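Long-range contacts in salivary nitrophorin (Cimex lectularius, PDB 1SI6), which carries nitric oxide on a heme b group and delivers it to the victim during feeding, causing vasodilation: residues 49-54 against 80-85; 218-223 against 259-264; 97-102 against 121-126. One frame throughout, in Å; residues are numbered along the deposited sequence. Where two conformers were deposited one is given.

Contact 1: residues 49-54 against 80-85; sequences FQTDKP and ITETMG. With HEM (protoporphyrin IX containing Fe), chain C; CMO (carbon monoxide), chain B.
Thr51 OG1 donates to Glu82 OE2 over 3.2 Å, reaching the oxygen from above the carboxylate plane, 37° out of it. Two weak backbone bonds precede it in the loop: Phe49 N to Glu82 O, and Gln50 N to Thr81 O. They tie the loop after strand 39-46 to the turn between antiparallel strands 73-80 and 84-91, at one sheet edge of the DNase I-like sandwich, on the distal heme side. The turn is organised by Thr81 OG1, which accepts from Thr83 N (an ST turn) and from Met84 N at 3.1 Å (an ST motif). Bending at chi2 (-40°) brings the Glu82 carboxylate back to the loop, where OE2 lies 3.2 Å from Gln50 CB. Further in, the Phe49 ring has its edge against the turn backbone, CE1 lying 3.5 Å from Thr83 O, while CD2 on its other flank approaches the heme at C2C. Ile80 divides its two branches between the ligands: CD1 packs on the heme methyl CMD at 3.4 Å, and CG2 lies 3.7 Å from the carbon monoxide oxygen. That same oxygen sits over one face of the Phe49 ring, 3.6 Å above its plane and offset toward the rim.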
loop_
_atom_site.group_PDB
_atom_site.type_symbol
_atom_site.label_atom_id
_atom_site.label_comp_id
_atom_site.label_asym_id
_atom_site.label_seq_id
_atom_site.Cartn_x
_atom_site.Cartn_y
_atom_site.Cartn_z
ATOM N N PHE A 49 0.565 0.705 -16.853
ATOM C CA PHE A 49 0.895 -0.697 -16.570
ATOM C C PHE A 49 0.217 -1.712 -17.519
ATOM O O PHE A 49 0.889 -2.584 -18.065
ATOM C CB PHE A 49 0.537 -1.101 -15.139
ATOM C CG PHE A 49 1.197 -0.261 -14.070
ATOM C CD1 PHE A 49 0.440 0.528 -13.241
ATOM C CD2 PHE A 49 2.568 -0.279 -13.883
ATOM C CE1 PHE A 49 1.059 1.298 -12.258
ATOM C CE2 PHE A 49 3.193 0.475 -12.865
ATOM C CZ PHE A 49 2.418 1.260 -12.064
ATOM N N GLN A 50 -1.101 -1.606 -17.681
ATOM C CA GLN A 50 -1.902 -2.689 -18.281
ATOM C C GLN A 50 -1.497 -2.950 -19.724
ATOM O O GLN A 50 -1.334 -4.107 -20.133
ATOM C CB GLN A 50 -3.393 -2.351 -18.198
ATOM C CG GLN A 50 -4.353 -3.352 -18.858
ATOM C CD GLN A 50 -5.824 -3.074 -18.511
ATOM O OE1 GLN A 50 -6.732 -3.678 -19.086
ATOM N NE2 GLN A 50 -6.055 -2.162 -17.579
ATOM N N THR A 51 -1.328 -1.861 -20.463
ATOM C CA THR A 51 -0.928 -1.899 -21.865
ATOM C C THR A 51 0.523 -2.316 -21.984
ATOM O O THR A 51 0.880 -3.176 -22.818
ATOM C CB THR A 51 -1.067 -0.504 -22.479
ATOM O OG1 THR A 51 -2.416 -0.045 -22.366
ATOM C CG2 THR A 51 -0.802 -0.529 -23.992
ATOM N N ASP A 52 1.354 -1.659 -21.172
ATOM C CA ASP A 52 2.770 -1.977 -21.059
ATOM C C ASP A 52 3.580 -1.646 -22.330
ATOM O O ASP A 52 4.176 -2.526 -22.923
ATOM C CB ASP A 52 2.928 -3.448 -20.677
ATOM C CG ASP A 52 4.320 -3.798 -20.308
ATOM O OD1 ASP A 52 4.630 -5.008 -20.260
ATOM O OD2 ASP A 52 5.189 -2.933 -20.061
ATOM N N LYS A 53 3.648 -0.368 -22.696
ATOM C CA LYS A 53 4.504 0.084 -23.807
ATOM C C LYS A 53 6.035 -0.035 -23.601
ATOM O O LYS A 53 6.781 -0.127 -24.586
ATOM C CB LYS A 53 4.138 1.524 -24.181
ATOM C CG LYS A 53 2.732 1.660 -24.771
ATOM C CD LYS A 53 2.603 0.934 -26.128
ATOM C CE LYS A 53 1.375 1.391 -26.909
ATOM N NZ LYS A 53 0.169 0.577 -26.569
ATOM N N PRO A 54 6.527 -0.009 -22.358
ATOM C CA PRO A 54 7.937 -0.324 -22.103
ATOM C C PRO A 54 8.247 -1.824 -21.970
ATOM O O PRO A 54 9.404 -2.179 -21.755
ATOM C CB PRO A 54 8.236 0.425 -20.795
ATOM C CG PRO A 54 6.909 0.727 -20.163
ATOM C CD PRO A 54 5.822 0.401 -21.123
ATOM N N ILE A 80 -3.758 -5.504 -12.666
ATOM C CA ILE A 80 -3.191 -4.273 -13.164
ATOM C C ILE A 80 -4.193 -3.451 -13.977
ATOM O O ILE A 80 -5.049 -3.986 -14.745
ATOM C CB ILE A 80 -1.875 -4.542 -13.919
ATOM C CG1 ILE A 80 -2.105 -5.500 -15.079
ATOM C CG2 ILE A 80 -0.810 -5.091 -12.986
ATOM C CD1 ILE A 80 -0.937 -5.584 -16.044
ATOM N N THR A 81 -4.161 -2.140 -13.765
ATOM C CA THR A 81 -4.927 -1.197 -14.551
ATOM C C THR A 81 -3.953 -0.241 -15.208
ATOM O O THR A 81 -2.742 -0.490 -15.218
ATOM C CB THR A 81 -5.992 -0.436 -13.730
ATOM O OG1 THR A 81 -5.299 0.403 -12.770
ATOM C CG2 THR A 81 -6.853 -1.352 -12.894
ATOM N N GLU A 82 -4.431 0.833 -15.799
ATOM C CA GLU A 82 -3.470 1.779 -16.365
ATOM C C GLU A 82 -2.689 2.545 -15.296
ATOM O O GLU A 82 -1.611 3.070 -15.584
ATOM C CB GLU A 82 -4.134 2.792 -17.309
ATOM C CG GLU A 82 -4.632 2.266 -18.667
ATOM C CD GLU A 82 -3.722 1.268 -19.326
ATOM O OE1 GLU A 82 -2.489 1.498 -19.380
ATOM O OE2 GLU A 82 -4.260 0.235 -19.797
ATOM N N THR A 83 -3.206 2.593 -14.062
ATOM C CA THR A 83 -2.559 3.389 -13.024
ATOM C C THR A 83 -2.221 2.704 -11.722
ATOM O O THR A 83 -1.490 3.276 -10.897
ATOM C CB THR A 83 -3.417 4.638 -12.678
ATOM O OG1 THR A 83 -4.653 4.227 -12.100
ATOM C CG2 THR A 83 -3.751 5.487 -13.914
ATOM N N MET A 84 -2.693 1.472 -11.555
ATOM C CA MET A 84 -2.507 0.700 -10.335
ATOM C C MET A 84 -2.084 -0.740 -10.630
ATOM O O MET A 84 -2.459 -1.298 -11.659
ATOM C CB MET A 84 -3.778 0.614 -9.494
ATOM C CG MET A 84 -4.365 1.930 -9.067
ATOM S SD MET A 84 -5.853 1.739 -8.152
ATOM C CE MET A 84 -6.958 1.693 -9.498
ATOM N N GLY A 85 -1.376 -1.325 -9.692
ATOM C CA GLY A 85 -1.018 -2.731 -9.664
ATOM C C GLY A 85 -1.153 -3.238 -8.242
ATOM O O GLY A 85 -0.728 -2.579 -7.315
HETATM C CHA HEM C . 3.286 -7.646 -12.862
HETATM C CHB HEM C . 5.477 -5.060 -9.337
HETATM C CHC HEM C . 6.490 -1.622 -12.629
HETATM C CHD HEM C . 3.903 -3.918 -15.941
HETATM C C1A HEM C . 3.839 -7.284 -11.651
HETATM C C2A HEM C . 3.861 -8.080 -10.429
HETATM C C3A HEM C . 4.444 -7.360 -9.447
HETATM C C4A HEM C . 4.822 -6.117 -10.033
HETATM C CMA HEM C . 4.723 -7.749 -7.995
HETATM C CAA HEM C . 3.321 -9.532 -10.340
HETATM C CBA HEM C . 4.561 -10.414 -10.598
HETATM C CGA HEM C . 4.266 -11.917 -10.560
HETATM O O1A HEM C . 3.755 -12.399 -11.569
HETATM O O2A HEM C . 4.536 -12.563 -9.536
HETATM C C1B HEM C . 5.953 -3.934 -9.960
HETATM C C2B HEM C . 6.676 -2.895 -9.285
HETATM C C3B HEM C . 6.958 -1.954 -10.194
HETATM C C4B HEM C . 6.413 -2.311 -11.459
HETATM C CMB HEM C . 7.008 -3.054 -7.808
HETATM C CAB HEM C . 7.686 -0.643 -9.930
HETATM C CBB HEM C . 8.983 -0.526 -10.081
HETATM C C1C HEM C . 5.858 -1.863 -13.821
HETATM C C2C HEM C . 5.796 -1.055 -15.010
HETATM C C3C HEM C . 5.079 -1.706 -15.896
HETATM C C4C HEM C . 4.670 -2.949 -15.336
HETATM C CMC HEM C . 6.421 0.322 -15.197
HETATM C CAC HEM C . 4.775 -1.177 -17.277
HETATM C CBC HEM C . 3.772 -0.396 -17.577
HETATM C C1D HEM C . 3.498 -5.113 -15.407
HETATM C C2D HEM C . 2.642 -6.053 -16.109
HETATM C C3D HEM C . 2.452 -7.200 -15.191
HETATM C C4D HEM C . 3.183 -6.893 -13.984
HETATM C CMD HEM C . 2.054 -5.935 -17.529
HETATM C CAD HEM C . 1.613 -8.444 -15.509
HETATM C CBD HEM C . 2.313 -9.200 -16.634
HETATM C CGD HEM C . 1.692 -10.577 -16.748
HETATM O O1D HEM C . 2.192 -11.305 -17.672
HETATM O O2D HEM C . 0.736 -10.889 -15.944
HETATM N NA HEM C . 4.449 -6.053 -11.373
HETATM N NB HEM C . 5.792 -3.512 -11.264
HETATM N NC HEM C . 5.178 -3.016 -14.084
HETATM N ND HEM C . 3.808 -5.669 -14.175
HETATM FE FE HEM C . 4.749 -4.555 -12.698
HETATM C C CMO B . 3.137 -3.751 -12.323
HETATM O O CMO B . 2.193 -3.239 -11.870
#

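Contact 2: residues 218-223 against 259-264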
loop_
_atom_site.group_PDB
_atom_site.type_symbol
_atom_site.label_atom_id
_atom_site.label_comp_id
_atom_site.label_asym_id
_atom_site.label_seq_id
_atom_site.Cartn_x
_atom_site.Cartn_y
_atom_site.Cartn_z
ATOM N N VAL A 218 4.162 6.747 12.571
ATOM C CA VAL A 218 5.138 7.168 11.559
ATOM C C VAL A 218 6.321 7.840 12.267
ATOM O O VAL A 218 6.129 8.820 12.943
ATOM C CB VAL A 218 4.519 8.159 10.578
ATOM C CG1 VAL A 218 5.577 8.765 9.651
ATOM C CG2 VAL A 218 3.480 7.420 9.743
ATOM N N THR A 219 7.519 7.316 12.083
ATOM C CA THR A 219 8.760 7.866 12.639
ATOM C C THR A 219 9.727 8.295 11.574
ATOM O O THR A 219 10.813 8.800 11.901
ATOM C CB THR A 219 9.470 6.810 13.511
ATOM O OG1 THR A 219 9.840 5.685 12.701
ATOM C CG2 THR A 219 8.508 6.313 14.553
ATOM N N PHE A 220 9.347 8.108 10.307
ATOM C CA PHE A 220 10.195 8.400 9.179
ATOM C C PHE A 220 9.809 9.753 8.545
ATOM O O PHE A 220 8.668 10.174 8.603
ATOM C CB PHE A 220 10.205 7.271 8.155
ATOM C CG PHE A 220 8.837 6.746 7.770
ATOM C CD1 PHE A 220 8.261 7.208 6.620
ATOM C CD2 PHE A 220 8.177 5.739 8.504
ATOM C CE1 PHE A 220 7.012 6.777 6.238
ATOM C CE2 PHE A 220 6.931 5.284 8.092
ATOM C CZ PHE A 220 6.373 5.792 6.925
ATOM N N LYS A 221 10.772 10.375 7.858
ATOM C CA LYS A 221 10.532 11.631 7.167
ATOM C C LYS A 221 9.632 11.430 5.953
ATOM O O LYS A 221 9.478 10.329 5.454
ATOM C CB LYS A 221 11.848 12.316 6.787
ATOM C CG LYS A 221 12.681 12.712 7.980
ATOM C CD LYS A 221 14.095 13.105 7.522
ATOM C CE LYS A 221 14.862 14.070 8.449
ATOM N NZ LYS A 221 14.415 14.230 9.830
ATOM N N PRO A 222 9.018 12.506 5.487
ATOM C CA PRO A 222 8.194 12.444 4.292
ATOM C C PRO A 222 8.877 11.723 3.145
ATOM O O PRO A 222 10.058 11.859 2.952
ATOM C CB PRO A 222 7.955 13.927 3.961
ATOM C CG PRO A 222 7.918 14.592 5.359
ATOM C CD PRO A 222 8.976 13.855 6.123
ATOM N N THR A 223 8.085 10.936 2.435
ATOM C CA THR A 223 8.583 10.088 1.355
ATOM C C THR A 223 8.502 10.739 -0.020
ATOM O O THR A 223 8.830 10.105 -1.043
ATOM C CB THR A 223 7.803 8.777 1.339
ATOM O OG1 THR A 223 6.382 9.083 1.145
ATOM C CG2 THR A 223 8.045 8.015 2.616
ATOM N N SER A 259 6.712 -3.070 12.388
ATOM C CA SER A 259 7.566 -2.036 11.865
ATOM C C SER A 259 6.837 -1.377 10.691
ATOM O O SER A 259 5.932 -1.949 10.120
ATOM C CB SER A 259 8.949 -2.581 11.505
ATOM O OG SER A 259 8.989 -3.343 10.327
ATOM N N TYR A 260 7.181 -0.124 10.470
ATOM C CA TYR A 260 6.607 0.704 9.426
ATOM C C TYR A 260 7.684 1.691 9.075
ATOM O O TYR A 260 8.100 2.496 9.898
ATOM C CB TYR A 260 5.377 1.402 9.979
ATOM C CG TYR A 260 4.475 2.175 9.001
ATOM C CD1 TYR A 260 4.215 1.759 7.724
ATOM C CD2 TYR A 260 3.890 3.342 9.432
ATOM C CE1 TYR A 260 3.335 2.461 6.871
ATOM C CE2 TYR A 260 3.028 4.056 8.634
ATOM C CZ TYR A 260 2.739 3.636 7.321
ATOM O OH TYR A 260 1.908 4.357 6.493
ATOM N N ASN A 261 8.172 1.623 7.856
ATOM C CA ASN A 261 9.245 2.506 7.459
ATOM C C ASN A 261 9.311 2.692 5.987
ATOM O O ASN A 261 8.887 1.854 5.183
ATOM C CB ASN A 261 10.595 1.966 7.946
ATOM C CG ASN A 261 11.365 2.962 8.769
ATOM O OD1 ASN A 261 11.694 4.087 8.311
ATOM N ND2 ASN A 261 11.670 2.568 10.007
ATOM N N SER A 262 9.824 3.851 5.629
ATOM C CA SER A 262 10.161 4.121 4.273
ATOM C C SER A 262 11.495 3.383 3.955
ATOM O O SER A 262 12.243 3.113 4.868
ATOM C CB SER A 262 10.330 5.596 4.037
ATOM O OG SER A 262 11.256 6.137 4.950
ATOM N N LEU A 263 11.696 3.087 2.681
ATOM C CA LEU A 263 12.950 2.414 2.221
ATOM C C LEU A 263 13.747 3.400 1.415
ATOM O O LEU A 263 13.635 3.492 0.177
ATOM C CB LEU A 263 12.593 1.168 1.417
ATOM C CG LEU A 263 11.764 0.087 2.161
ATOM C CD1 LEU A 263 11.492 -1.147 1.279
ATOM C CD2 LEU A 263 12.354 -0.344 3.503
ATOM N N THR A 264 14.574 4.154 2.149
ATOM C CA THR A 264 15.319 5.276 1.574
ATOM C C THR A 264 16.417 4.824 0.628
ATOM O O THR A 264 16.731 5.568 -0.291
ATOM C CB THR A 264 15.851 6.224 2.672
ATOM O OG1 THR A 264 16.637 5.508 3.614
ATOM C CG2 THR A 264 14.646 6.780 3.505
HETATM O O HOH W 1 7.398 4.460 11.531
HETATM O O HOH W 2 12.242 5.461 11.076
HETATM O O HOH W 3 11.587 8.658 4.811
#
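Phe220 turns its ring edge toward the face of Tyr260 in a T-shaped stack, with centroids 5.3 Å apart and planes at 81°. The leading atom is CE2, which stands 3.8 Å from Tyr260 CD2 and is displaced toward the rim of the tyrosine ring. One face of Phe220 lies on the strand backbone, with Ser262 N 3.6 Å above the ring plane and over its centre. That N-H is buried and has no polar partner in the model, so the aromatic face is its immediate cover. On the opposite face sits Val218 CG1 of the same segment, while the other branch of that valine, CG2, meets Tyr260 CE2 at 3.6 Å. Phe220 CG is held between its own backbone N and carbonyl carbon (chi1 48°), which sets one ring face over the strand backbone.

The strand is 255-262, an outermost strand of the six-stranded sheet in this DNase I-like fold, and the loop 218-223 packs against its end. Polar links between the two pass through water: one molecule accepts from Thr219 N and donates to Tyr260 O at 2.6 Å, and another donates to Lys221 O at 2.8 Å while also bonded to Ser262 OG. Farther along, Thr223 CG2 closes on Ser262 CB at 3.6 Å. In the next shell, Glu215 and the backbone N of Ala245 bond to Tyr260 OH and anchor the tyrosine's far end. The loop is positioned by Trp241, whose NE1 bonds to Phe220 O and whose ring meets that of Phe220 at about 75°.

Contact 3: residues 97-102 against 121-126; sequences QNTLKN and SFTIYN
Leu100 O accepts from Thr123 N at 2.9 Å with an N-H...O angle of 155°, the donor tilted a little from the carbonyl plane. The same oxygen also receives a CA-H...O contact from Phe122 CA at 3.5 Å. In the reverse direction, Leu100 CA points its hydrogen at Thr123 O, almost straight at 172°, and Asn102 CA makes a similar contact with Ser121 O. The two backbones run side by side in roughly antiparallel directions, the line from CA 99 to CA 102 lying 151° from that between CA 121 and CA 124, although a single N-H...O bond joins these segments.

This pairing lies just ahead of strand 103-108, an outermost strand of the five-stranded sheet, and extends its antiparallel association with strand 116-124; the backbone bonding of Ser121 with Glu103 carries the pairing into the sheet proper. Leu100 supplies the apolar contact through one methyl. Its CG is anti to the backbone N, and the turn at chi2 brings CD1 over the strand, 3.2 Å from Thr123 O and 3.7 Å from Phe122 CB, with a looser approach to Ile124 CG2. The Phe122 ring itself leads away and meets the ring of Phe129 on strand 127-135, the two planes nearly parallel. At one end of the contact, Thr99 O rests against Thr123 CB at 3.4 Å. Arg128 reaches both segments, its NH1 bonding to Thr123 OG1 and to Lys101 O. At the other end, Asn102 turns its amide nitrogen to Leu76 O on strand 73-80.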
loop_
_atom_site.group_PDB
_atom_site.type_symbol
_atom_site.label_atom_id
_atom_site.label_comp_id
_atom_site.label_asym_id
_atom_site.label_seq_id
_atom_site.Cartn_x
_atom_site.Cartn_y
_atom_site.Cartn_z
ATOM N N GLN A 97 -7.911 -25.148 -1.368
ATOM C CA GLN A 97 -8.738 -24.731 -2.503
ATOM C C GLN A 97 -10.237 -24.706 -2.233
ATOM O O GLN A 97 -10.948 -23.894 -2.824
ATOM C CB GLN A 97 -8.472 -25.617 -3.739
ATOM C CG GLN A 97 -8.666 -24.918 -5.101
ATOM C CD GLN A 97 -9.125 -25.865 -6.238
ATOM O OE1 GLN A 97 -10.236 -25.709 -6.777
ATOM N NE2 GLN A 97 -8.290 -26.851 -6.583
ATOM N N ASN A 98 -10.725 -25.602 -1.377
ATOM C CA ASN A 98 -12.151 -25.645 -1.025
ATOM C C ASN A 98 -12.677 -24.483 -0.211
ATOM O O ASN A 98 -13.889 -24.292 -0.149
ATOM C CB ASN A 98 -12.480 -26.901 -0.209
ATOM C CG ASN A 98 -12.276 -28.165 -0.995
ATOM O OD1 ASN A 98 -12.525 -28.205 -2.195
ATOM N ND2 ASN A 98 -11.791 -29.198 -0.330
ATOM N N THR A 99 -11.800 -23.757 0.473
ATOM C CA THR A 99 -12.237 -22.657 1.342
ATOM C C THR A 99 -11.584 -21.320 1.003
ATOM O O THR A 99 -11.925 -20.332 1.619
ATOM C CB THR A 99 -11.940 -23.002 2.801
ATOM O OG1 THR A 99 -12.612 -22.088 3.687
ATOM C CG2 THR A 99 -10.435 -22.902 3.155
ATOM N N LEU A 100 -10.688 -21.303 0.024
ATOM C CA LEU A 100 -9.863 -20.106 -0.192
ATOM C C LEU A 100 -10.709 -18.966 -0.731
ATOM O O LEU A 100 -10.506 -17.791 -0.383
ATOM C CB LEU A 100 -8.721 -20.446 -1.161
ATOM C CG LEU A 100 -7.750 -19.309 -1.543
ATOM C CD1 LEU A 100 -7.053 -18.848 -0.311
ATOM C CD2 LEU A 100 -6.775 -19.739 -2.588
ATOM N N LYS A 101 -11.638 -19.262 -1.613
ATOM C CA LYS A 101 -12.551 -18.253 -2.146
ATOM C C LYS A 101 -11.799 -16.976 -2.556
ATOM O O LYS A 101 -12.102 -15.864 -2.094
ATOM C CB LYS A 101 -13.650 -17.923 -1.143
ATOM C CG LYS A 101 -14.556 -19.120 -0.776
ATOM C CD LYS A 101 -15.393 -19.558 -1.927
ATOM C CE LYS A 101 -15.967 -20.969 -1.647
ATOM N NZ LYS A 101 -16.565 -21.596 -2.857
ATOM N N ASN A 102 -10.843 -17.164 -3.452
ATOM C CA ASN A 102 -10.006 -16.050 -3.934
ATOM C C ASN A 102 -10.860 -15.147 -4.813
ATOM O O ASN A 102 -11.467 -15.621 -5.793
ATOM C CB ASN A 102 -8.790 -16.615 -4.689
ATOM C CG ASN A 102 -7.766 -15.547 -5.065
ATOM O OD1 ASN A 102 -7.775 -14.411 -4.542
ATOM N ND2 ASN A 102 -6.893 -15.896 -6.001
ATOM N N SER A 121 -9.228 -10.484 -1.995
ATOM C CA SER A 121 -9.574 -11.139 -0.762
ATOM C C SER A 121 -9.401 -12.662 -0.892
ATOM O O SER A 121 -9.521 -13.201 -1.947
ATOM C CB SER A 121 -11.017 -10.831 -0.333
ATOM O OG SER A 121 -11.196 -9.401 -0.211
ATOM N N PHE A 122 -9.103 -13.262 0.210
ATOM C CA PHE A 122 -9.003 -14.747 0.309
ATOM C C PHE A 122 -9.083 -15.220 1.731
ATOM O O PHE A 122 -8.877 -14.486 2.669
ATOM C CB PHE A 122 -7.679 -15.179 -0.307
ATOM C CG PHE A 122 -6.461 -14.701 0.445
ATOM C CD1 PHE A 122 -5.858 -15.515 1.387
ATOM C CD2 PHE A 122 -5.895 -13.444 0.186
ATOM C CE1 PHE A 122 -4.789 -15.107 2.086
ATOM C CE2 PHE A 122 -4.790 -13.028 0.862
ATOM C CZ PHE A 122 -4.223 -13.828 1.817
ATOM N N THR A 123 -9.401 -16.509 1.912
ATOM C CA THR A 123 -9.532 -17.040 3.243
ATOM C C THR A 123 -8.520 -18.157 3.487
ATOM O O THR A 123 -8.337 -19.003 2.622
ATOM C CB THR A 123 -10.973 -17.616 3.376
ATOM O OG1 THR A 123 -11.921 -16.554 3.228
ATOM C CG2 THR A 123 -11.269 -18.204 4.772
ATOM N N ILE A 124 -7.809 -18.092 4.607
ATOM C CA ILE A 124 -6.989 -19.201 5.087
ATOM C C ILE A 124 -7.308 -19.413 6.567
ATOM O O ILE A 124 -7.452 -18.447 7.316
ATOM C CB ILE A 124 -5.456 -18.954 4.859
ATOM C CG1 ILE A 124 -4.997 -17.589 5.404
ATOM C CG2 ILE A 124 -5.159 -19.082 3.401
ATOM C CD1 ILE A 124 -3.452 -17.409 5.460
ATOM N N TYR A 125 -7.416 -20.686 6.989
ATOM C CA TYR A 125 -7.747 -21.001 8.374
ATOM C C TYR A 125 -9.091 -20.401 8.781
ATOM O O TYR A 125 -9.275 -19.961 9.922
ATOM C CB TYR A 125 -6.602 -20.629 9.318
ATOM C CG TYR A 125 -5.281 -21.237 8.871
ATOM C CD1 TYR A 125 -4.230 -20.464 8.422
ATOM C CD2 TYR A 125 -5.078 -22.633 8.910
ATOM C CE1 TYR A 125 -3.037 -21.018 8.007
ATOM C CE2 TYR A 125 -3.894 -23.204 8.494
ATOM C CZ TYR A 125 -2.872 -22.410 8.028
ATOM O OH TYR A 125 -1.673 -22.977 7.632
ATOM N N ASN A 126 -10.013 -20.377 7.825
ATOM C CA ASN A 126 -11.368 -19.826 7.997
ATOM C C ASN A 126 -11.375 -18.336 8.447
ATOM O O ASN A 126 -12.338 -17.848 9.050
ATOM C CB ASN A 126 -12.216 -20.717 8.952
ATOM C CG ASN A 126 -13.703 -20.398 8.904
ATOM O OD1 ASN A 126 -14.268 -20.187 7.832
ATOM N ND2 ASN A 126 -14.351 -20.360 10.076
#

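How the contacts relate
The contacts follow one another along the chain in the order 1, 3, 2, and none touches another. Only contact 1 belongs to the heme site: the side chain of Phe49 is about 7 Å from that of Cys60, the proximal iron ligand, whereas Asn102 in contact 3 has its side chain about 12 Å from the heme. Contacts 1 and 2 reach the same six-stranded sheet at its two outermost strands, 73-80 and 255-262, with centres 26 Å apart. Contact 3 belongs to the five-stranded sheet; its centre is 27 Å from that of contact 1 and 32 Å from that of contact 2, which lies on the opposite side of the chain's centre.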